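Local coordinates for Mlr7391 protein (PDB 3HK4) that is of unknown exact function but is probably a SnoaL-like polyketide cyclase with the NTF2-like fold, at residues A23-D28 / Y122-G127; E31-G36 / L99-D104. All coordinates share one frame; numbering follows the deposited sequence.

Contact 1 (A23-D28 / Y122-G127)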
ATOM      1  N   ALA A  23      26.270  14.559   2.776  1.00 36.08           N
ATOM      2  CA  ALA A  23      25.908  15.751   2.028  1.00 34.94           C
ATOM      3  C   ALA A  23      25.701  15.447   0.502  1.00 33.31           C
ATOM      4  O   ALA A  23      24.771  15.944  -0.143  1.00 31.28           O
ATOM      5  CB  ALA A  23      26.966  16.810   2.238  1.00 34.94           C
ATOM      6  N   GLU A  24      26.585  14.641  -0.054  1.00 33.20           N
ATOM      7  CA  GLU A  24      26.544  14.241  -1.471  1.00 34.96           C
ATOM      8  C   GLU A  24      25.302  13.418  -1.847  1.00 33.15           C
ATOM      9  O   GLU A  24      24.621  13.713  -2.829  1.00 34.03           O
ATOM     10  CB  GLU A  24      27.817  13.443  -1.808  1.00 37.27           C
ATOM     11  CG  GLU A  24      29.043  14.356  -1.926  1.00 38.40           C
ATOM     12  CD  GLU A  24      30.399  13.612  -2.067  1.00 42.39           C
ATOM     13  OE1 GLU A  24      30.492  12.417  -1.719  1.00 47.85           O
ATOM     14  OE2 GLU A  24      31.378  14.257  -2.521  1.00 49.41           O
ATOM     15  N   ILE A  25      25.069  12.363  -1.078  1.00 32.83           N
ATOM     16  CA  ILE A  25      23.899  11.519  -1.183  1.00 30.05           C
ATOM     17  C   ILE A  25      22.651  12.356  -1.039  1.00 31.93           C
ATOM     18  O   ILE A  25      21.735  12.281  -1.849  1.00 32.49           O
ATOM     19  CB  ILE A  25      23.903  10.461  -0.071  1.00 29.66           C
ATOM     20  CG1 ILE A  25      25.000   9.461  -0.301  1.00 30.46           C
ATOM     21  CG2 ILE A  25      22.557   9.731   0.027  1.00 31.20           C
ATOM     22  CD1 ILE A  25      25.155   8.488   0.856  1.00 31.39           C
ATOM     23  N   ALA A  26      22.620  13.196  -0.018  1.00 31.57           N
ATOM     24  CA  ALA A  26      21.474  14.034   0.224  1.00 27.44           C
ATOM     25  C   ALA A  26      21.148  14.936  -0.946  1.00 28.55           C
ATOM     26  O   ALA A  26      19.974  15.097  -1.287  1.00 28.93           O
ATOM     27  CB  ALA A  26      21.708  14.896   1.489  1.00 29.34           C
ATOM     28  N   LYS A  27      22.176  15.561  -1.519  1.00 26.00           N
ATOM     29  CA  LYS A  27      22.020  16.451  -2.652  1.00 28.90           C
ATOM     30  C   LYS A  27      21.561  15.704  -3.880  1.00 27.52           C
ATOM     31  O   LYS A  27      20.653  16.138  -4.581  1.00 28.76           O
ATOM     32  CB  LYS A  27      23.328  17.159  -2.923  1.00 30.65           C
ATOM     33  CG  LYS A  27      23.315  18.121  -4.108  1.00 37.18           C
ATOM     34  CD  LYS A  27      24.737  18.634  -4.420  1.00 37.66           C
ATOM     35  CE  LYS A  27      24.742  19.708  -5.546  1.00 48.37           C
ATOM     36  NZ  LYS A  27      24.270  19.239  -6.880  1.00 51.51           N
ATOM     37  N   ASP A  28      22.136  14.555  -4.141  1.00 32.28           N
ATOM     38  CA  ASP A  28      21.737  13.802  -5.338  1.00 30.58           C
ATOM     39  C   ASP A  28      20.275  13.365  -5.201  1.00 31.07           C
ATOM     40  O   ASP A  28      19.470  13.599  -6.085  1.00 31.84           O
ATOM     41  CB  ASP A  28      22.669  12.613  -5.523  1.00 32.14           C
ATOM     42  CG  ASP A  28      22.442  11.873  -6.804  1.00 32.00           C
ATOM     43  OD1 ASP A  28      22.106  12.504  -7.814  1.00 27.96           O
ATOM     44  OD2 ASP A  28      22.621  10.637  -6.800  1.00 30.22           O
ATOM     45  N   TYR A 122      15.484  11.114   6.620  1.00 28.31           N
ATOM     46  CA  TYR A 122      16.105   9.988   5.968  1.00 32.65           C
ATOM     47  C   TYR A 122      17.355   9.621   6.715  1.00 30.16           C
ATOM     48  O   TYR A 122      18.138  10.477   6.944  1.00 28.50           O
ATOM     49  CB  TYR A 122      16.434  10.321   4.520  1.00 33.60           C
ATOM     50  CG  TYR A 122      15.177  10.660   3.720  1.00 30.37           C
ATOM     51  CD1 TYR A 122      14.698  11.942   3.656  1.00 34.67           C
ATOM     52  CD2 TYR A 122      14.483   9.665   3.040  1.00 29.80           C
ATOM     53  CE1 TYR A 122      13.527  12.246   2.955  1.00 33.10           C
ATOM     54  CE2 TYR A 122      13.306   9.951   2.346  1.00 30.54           C
ATOM     55  CZ  TYR A 122      12.842  11.237   2.311  1.00 35.61           C
ATOM     56  OH  TYR A 122      11.706  11.540   1.590  1.00 35.79           O
ATOM     57  N   THR A 123      17.477   8.372   7.120  1.00 29.79           N
ATOM     58  CA  THR A 123      18.685   7.861   7.795  1.00 29.47           C
ATOM     59  C   THR A 123      19.551   7.053   6.814  1.00 30.71           C
ATOM     60  O   THR A 123      19.050   6.163   6.116  1.00 28.00           O
ATOM     61  CB  THR A 123      18.315   6.946   8.909  1.00 30.36           C
ATOM     62  OG1 THR A 123      17.479   7.655   9.814  1.00 29.75           O
ATOM     63  CG2 THR A 123      19.555   6.432   9.630  1.00 28.62           C
ATOM     64  N   VAL A 124      20.854   7.340   6.810  1.00 26.76           N
ATOM     65  CA  VAL A 124      21.802   6.706   5.877  1.00 29.80           C
ATOM     66  C   VAL A 124      22.798   5.863   6.629  1.00 29.43           C
ATOM     67  O   VAL A 124      23.369   6.314   7.616  1.00 32.24           O
ATOM     68  CB  VAL A 124      22.541   7.765   5.101  1.00 26.07           C
ATOM     69  CG1 VAL A 124      23.569   7.178   4.145  1.00 26.98           C
ATOM     70  CG2 VAL A 124      21.491   8.627   4.302  1.00 25.77           C
ATOM     71  N   LYS A 125      22.999   4.644   6.160  1.00 28.76           N
ATOM     72  CA  LYS A 125      23.935   3.736   6.774  1.00 34.67           C
ATOM     73  C   LYS A 125      24.641   3.051   5.606  1.00 33.34           C
ATOM     74  O   LYS A 125      24.000   2.515   4.727  1.00 32.48           O
ATOM     75  CB  LYS A 125      23.190   2.761   7.695  1.00 34.47           C
ATOM     76  CG  LYS A 125      24.046   1.736   8.399  1.00 43.74           C
ATOM     77  CD  LYS A 125      23.193   0.574   9.006  1.00 40.31           C
ATOM     78  N   ASN A 126      25.958   3.169   5.541  1.00 36.18           N
ATOM     79  CA  ASN A 126      26.752   2.521   4.476  1.00 33.15           C
ATOM     80  C   ASN A 126      26.296   2.905   3.091  1.00 32.64           C
ATOM     81  O   ASN A 126      26.188   2.080   2.229  1.00 28.72           O
ATOM     82  CB  ASN A 126      26.753   1.002   4.637  1.00 36.48           C
ATOM     83  CG  ASN A 126      27.399   0.549   5.926  1.00 45.03           C
ATOM     84  OD1 ASN A 126      28.383   1.128   6.379  1.00 62.13           O
ATOM     85  ND2 ASN A 126      26.846  -0.503   6.528  1.00 61.18           N
ATOM     86  N   GLY A 127      25.960   4.177   2.915  1.00 32.34           N
ATOM     87  CA  GLY A 127      25.609   4.703   1.614  1.00 33.92           C
ATOM     88  C   GLY A 127      24.198   4.491   1.136  1.00 32.64           C
ATOM     89  O   GLY A 127      23.881   4.873   0.032  1.00 32.33           O
TER
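No flat group stands between I25 and V124, which meet tip to tip through methyls alone. The nearby ring of Y122 is engaged elsewhere, stacked with the ring of F97 and edge-to-face with that of F29. On the helix side everything depends on one atom: I25 CD1 lies 3.9 Å from V124 CG1 and touches the backbone too, with I25 CD1 also 3.9 Å from G127 CA. The methyl thus sits where the end of the strand and the turn that follows it come together. I25 gets there by stretching its longer branch: CD1 is anti to CA (chi2 173°), which carries the methyl well beyond CB. The branch methyls I25 CG2 and V124 CG2 stand farther apart, at 4.5 Å. N126 and G127 have the positive backbone angles of a type I' turn, and this two-residue reversal brings the CA of G127 back beside V124, to within 7.6 Å of I25 CA. The contact is small, burying about 110 Å², and purely apolar. It lays the first turns of helix 22-34 against the hairpin of strands 114-125 and 128-135. Beside it, I25 also packs on M20 and V124 on F97 of strand 96-107, while A26 continues the helix-to-sheet packing onto F97, P90 and V92.

Contact 2 (E31-G36 / L99-D104)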
ATOM      1  N   GLU A  31      17.828  16.224  -5.592  1.00 29.16           N
ATOM      2  CA  GLU A  31      17.725  16.673  -6.964  1.00 31.70           C
ATOM      3  C   GLU A  31      16.875  15.703  -7.773  1.00 29.74           C
ATOM      4  O   GLU A  31      16.063  16.099  -8.595  1.00 28.17           O
ATOM      5  CB  GLU A  31      19.127  16.848  -7.573  1.00 33.16           C
ATOM      6  CG  GLU A  31      19.869  18.072  -7.020  1.00 36.96           C
ATOM      7  CD  GLU A  31      21.334  18.193  -7.503  1.00 40.19           C
ATOM      8  OE1 GLU A  31      21.788  17.383  -8.354  1.00 46.50           O
ATOM      9  OE2 GLU A  31      22.040  19.106  -7.009  1.00 51.29           O
ATOM     10  N   LEU A  32      17.091  14.409  -7.562  1.00 28.09           N
ATOM     11  CA  LEU A  32      16.292  13.423  -8.225  1.00 28.06           C
ATOM     12  C   LEU A  32      14.812  13.560  -7.875  1.00 28.75           C
ATOM     13  O   LEU A  32      13.930  13.532  -8.778  1.00 29.09           O
ATOM     14  CB  LEU A  32      16.849  11.999  -7.920  1.00 23.98           C
ATOM     15  CG  LEU A  32      18.136  11.610  -8.600  1.00 26.87           C
ATOM     16  CD1 LEU A  32      18.721  10.284  -7.964  1.00 23.06           C
ATOM     17  CD2 LEU A  32      17.927  11.422 -10.071  1.00 33.45           C
ATOM     18  N   LEU A  33      14.500  13.769  -6.608  1.00 29.41           N
ATOM     19  CA  LEU A  33      13.066  13.970  -6.234  1.00 30.42           C
ATOM     20  C   LEU A  33      12.519  15.229  -6.877  1.00 32.50           C
ATOM     21  O   LEU A  33      11.407  15.189  -7.463  1.00 31.70           O
ATOM     22  CB  LEU A  33      12.835  14.039  -4.728  1.00 32.09           C
ATOM     23  CG  LEU A  33      13.218  12.811  -3.884  1.00 33.91           C
ATOM     24  CD1 LEU A  33      12.693  12.986  -2.437  1.00 31.96           C
ATOM     25  CD2 LEU A  33      12.785  11.504  -4.467  1.00 37.77           C
ATOM     26  N   LYS A  34      13.265  16.337  -6.807  1.00 31.35           N
ATOM     27  CA  LYS A  34      12.813  17.576  -7.460  1.00 33.14           C
ATOM     28  C   LYS A  34      12.524  17.397  -8.952  1.00 33.30           C
ATOM     29  O   LYS A  34      11.593  17.994  -9.487  1.00 35.95           O
ATOM     30  CB  LYS A  34      13.837  18.689  -7.329  1.00 37.02           C
ATOM     31  CG  LYS A  34      13.982  19.243  -5.939  1.00 38.96           C
ATOM     32  CD  LYS A  34      14.988  20.365  -5.984  1.00 38.22           C
ATOM     33  CE  LYS A  34      15.166  20.987  -4.650  1.00 48.79           C
ATOM     34  NZ  LYS A  34      16.150  22.061  -4.738  1.00 42.36           N
ATOM     35  N   GLN A  35      13.362  16.605  -9.620  1.00 32.79           N
ATOM     36  CA  GLN A  35      13.234  16.315 -11.062  1.00 33.29           C
ATOM     37  C   GLN A  35      12.108  15.342 -11.396  1.00 32.13           C
ATOM     38  O   GLN A  35      11.820  15.100 -12.565  1.00 37.72           O
ATOM     39  CB  GLN A  35      14.548  15.782 -11.589  1.00 32.58           C
ATOM     40  CG  GLN A  35      15.660  16.850 -11.635  1.00 35.64           C
ATOM     41  CD  GLN A  35      17.066  16.265 -11.730  1.00 38.57           C
ATOM     42  OE1 GLN A  35      17.241  15.090 -12.084  1.00 47.40           O
ATOM     43  NE2 GLN A  35      18.071  17.077 -11.382  1.00 41.51           N
ATOM     44  N   GLY A  36      11.515  14.752 -10.379  1.00 32.70           N
ATOM     45  CA  GLY A  36      10.393  13.832 -10.513  1.00 34.10           C
ATOM     46  C   GLY A  36      10.830  12.392 -10.612  1.00 35.40           C
ATOM     47  O   GLY A  36       9.989  11.557 -10.812  1.00 33.98           O
ATOM     48  N   LEU A  99      13.906  16.683   4.437  1.00 29.75           N
ATOM     49  CA  LEU A  99      13.339  17.424   3.327  1.00 30.51           C
ATOM     50  C   LEU A  99      11.952  17.886   3.724  1.00 30.48           C
ATOM     51  O   LEU A  99      11.271  17.258   4.514  1.00 28.83           O
ATOM     52  CB  LEU A  99      13.208  16.550   2.072  1.00 30.78           C
ATOM     53  CG  LEU A  99      14.495  16.034   1.453  1.00 35.47           C
ATOM     54  CD1 LEU A  99      14.219  14.994   0.343  1.00 25.63           C
ATOM     55  CD2 LEU A  99      15.252  17.230   0.925  1.00 30.53           C
ATOM     56  N   ARG A 100      11.535  18.997   3.180  1.00 33.27           N
ATOM     57  CA  ARG A 100      10.196  19.502   3.439  1.00 34.51           C
ATOM     58  C   ARG A 100       9.468  19.490   2.087  1.00 34.69           C
ATOM     59  O   ARG A 100       9.976  20.004   1.106  1.00 32.15           O
ATOM     60  CB  ARG A 100      10.260  20.883   4.077  1.00 38.14           C
ATOM     61  CG  ARG A 100       8.881  21.425   4.588  1.00 43.51           C
ATOM     62  CD  ARG A 100       8.172  22.178   3.505  1.00 56.12           C
ATOM     63  NE  ARG A 100       7.019  22.909   3.991  1.00 59.35           N
ATOM     64  CZ  ARG A 100       7.077  24.045   4.691  1.00 71.78           C
ATOM     65  NH1 ARG A 100       8.238  24.610   5.041  1.00 73.64           N
ATOM     66  NH2 ARG A 100       5.940  24.623   5.059  1.00 69.24           N
ATOM     67  N   PHE A 101       8.306  18.842   2.075  1.00 32.22           N
ATOM     68  CA  PHE A 101       7.483  18.624   0.897  1.00 31.50           C
ATOM     69  C   PHE A 101       6.222  19.407   1.096  1.00 34.97           C
ATOM     70  O   PHE A 101       5.610  19.276   2.138  1.00 34.51           O
ATOM     71  CB  PHE A 101       7.102  17.173   0.799  1.00 32.89           C
ATOM     72  CG  PHE A 101       8.274  16.233   0.695  1.00 29.82           C
ATOM     73  CD1 PHE A 101       8.888  16.017  -0.523  1.00 38.57           C
ATOM     74  CD2 PHE A 101       8.716  15.532   1.791  1.00 38.75           C
ATOM     75  CE1 PHE A 101       9.936  15.137  -0.652  1.00 39.31           C
ATOM     76  CE2 PHE A 101       9.769  14.665   1.702  1.00 32.67           C
ATOM     77  CZ  PHE A 101      10.388  14.439   0.471  1.00 33.75           C
ATOM     78  N   LYS A 102       5.881  20.248   0.129  1.00 36.74           N
ATOM     79  CA  LYS A 102       4.616  21.020   0.115  1.00 41.25           C
ATOM     80  C   LYS A 102       4.059  20.867  -1.304  1.00 40.81           C
ATOM     81  O   LYS A 102       4.656  21.340  -2.275  1.00 40.30           O
ATOM     82  CB  LYS A 102       4.792  22.498   0.511  1.00 39.48           C
ATOM     83  CG  LYS A 102       3.461  23.132   0.960  1.00 46.80           C
ATOM     84  CD  LYS A 102       3.473  24.668   1.085  1.00 51.32           C
ATOM     85  CE  LYS A 102       4.124  25.183   2.368  1.00 59.48           C
ATOM     86  NZ  LYS A 102       3.952  26.701   2.497  1.00 62.71           N
ATOM     87  N   PHE A 103       2.954  20.155  -1.433  1.00 41.96           N
ATOM     88  CA  PHE A 103       2.339  19.892  -2.741  1.00 44.07           C
ATOM     89  C   PHE A 103       0.831  19.748  -2.656  1.00 43.59           C
ATOM     90  O   PHE A 103       0.301  19.303  -1.637  1.00 41.99           O
ATOM     91  CB  PHE A 103       2.925  18.612  -3.350  1.00 46.01           C
ATOM     92  CG  PHE A 103       2.769  17.393  -2.471  1.00 54.98           C
ATOM     93  CD1 PHE A 103       3.718  17.093  -1.477  1.00 63.23           C
ATOM     94  CD2 PHE A 103       1.684  16.535  -2.622  1.00 56.98           C
ATOM     95  CE1 PHE A 103       3.577  15.942  -0.646  1.00 52.35           C
ATOM     96  CE2 PHE A 103       1.538  15.391  -1.794  1.00 56.28           C
ATOM     97  CZ  PHE A 103       2.495  15.093  -0.816  1.00 55.01           C
ATOM     98  N   ASP A 104       0.143  20.156  -3.724  1.00 41.86           N
ATOM     99  CA  ASP A 104      -1.290  19.953  -3.834  1.00 40.30           C
ATOM    100  C   ASP A 104      -1.465  18.601  -4.478  1.00 36.56           C
ATOM    101  O   ASP A 104      -0.716  18.230  -5.369  1.00 36.85           O
ATOM    102  CB  ASP A 104      -2.013  21.042  -4.661  1.00 37.55           C
ATOM    103  CG  ASP A 104      -2.196  22.354  -3.888  1.00 47.64           C
ATOM    104  OD1 ASP A 104      -1.725  22.495  -2.741  1.00 44.16           O
ATOM    105  OD2 ASP A 104      -2.826  23.268  -4.436  1.00 46.71           O
TER
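This is a small apolar helix-on-sheet contact: L33, in the last turn of helix 22-34, sets one methyl against L99 and F101 of strand 96-107, on the face of the curved sheet that the helices of this NTF2-like fold cover. All of the touching from the helix passes through L33 CD1. It meets L99 methyl to methyl, with 3.8 Å between L33 CD1 and L99 CD1, and the two leucine chains cross obliquely. Toward the phenylalanine the same carbon arrives in the plane of the ring, at its edge, 3.9 Å from F101 CE1 and 4.0 Å from F101 CZ, so the ring is met at its rim and not over a face. The chains of L33 and F101 run at about a right angle to each other. L99 and F101 are two apart in the strand and point to the same side of the sheet, where L99 CD1 and F101 CZ are themselves 3.9 Å apart; the L33 methyl completes a compact triangle with them. L33 holds CD1 anti to CA (chi2 -171°), and this extended shape delivers the methyl to the strand. Just beyond, the helix closes in a Schellman motif at G36, which has positive phi and whose N bonds to L33 O at 3.0 Å, so the contact is made directly before the chain turns away. Only about 84 Å² is buried. Around it, L33 packs also on N38 and A41 of helix 38-45, L99 reaches back to F29 and T30, and V87 of strand 80-93 lies against both L99 and F101.

Helix 22-34 serves both contacts. Its first turns enter contact 1, its last turn contact 2, and the centres of the two lie about 16 Å apart. From the N terminus the chain passes both helical segments, then helix 38-45, the short strands 46-47, 50-53 and 62-64, helix 66-78 and strand 80-93, before strand 96-107 closes the shorter loop in contact 2. Strand 114-125 follows and closes the longer loop in contact 1, so contact 2 lies wholly within it. The two strands are antiparallel neighbours in one sheet, and Y122 joins the contacts: its OH is 3.4 Å from F101 CZ. Together they fasten both ends of the first helix to the sheet.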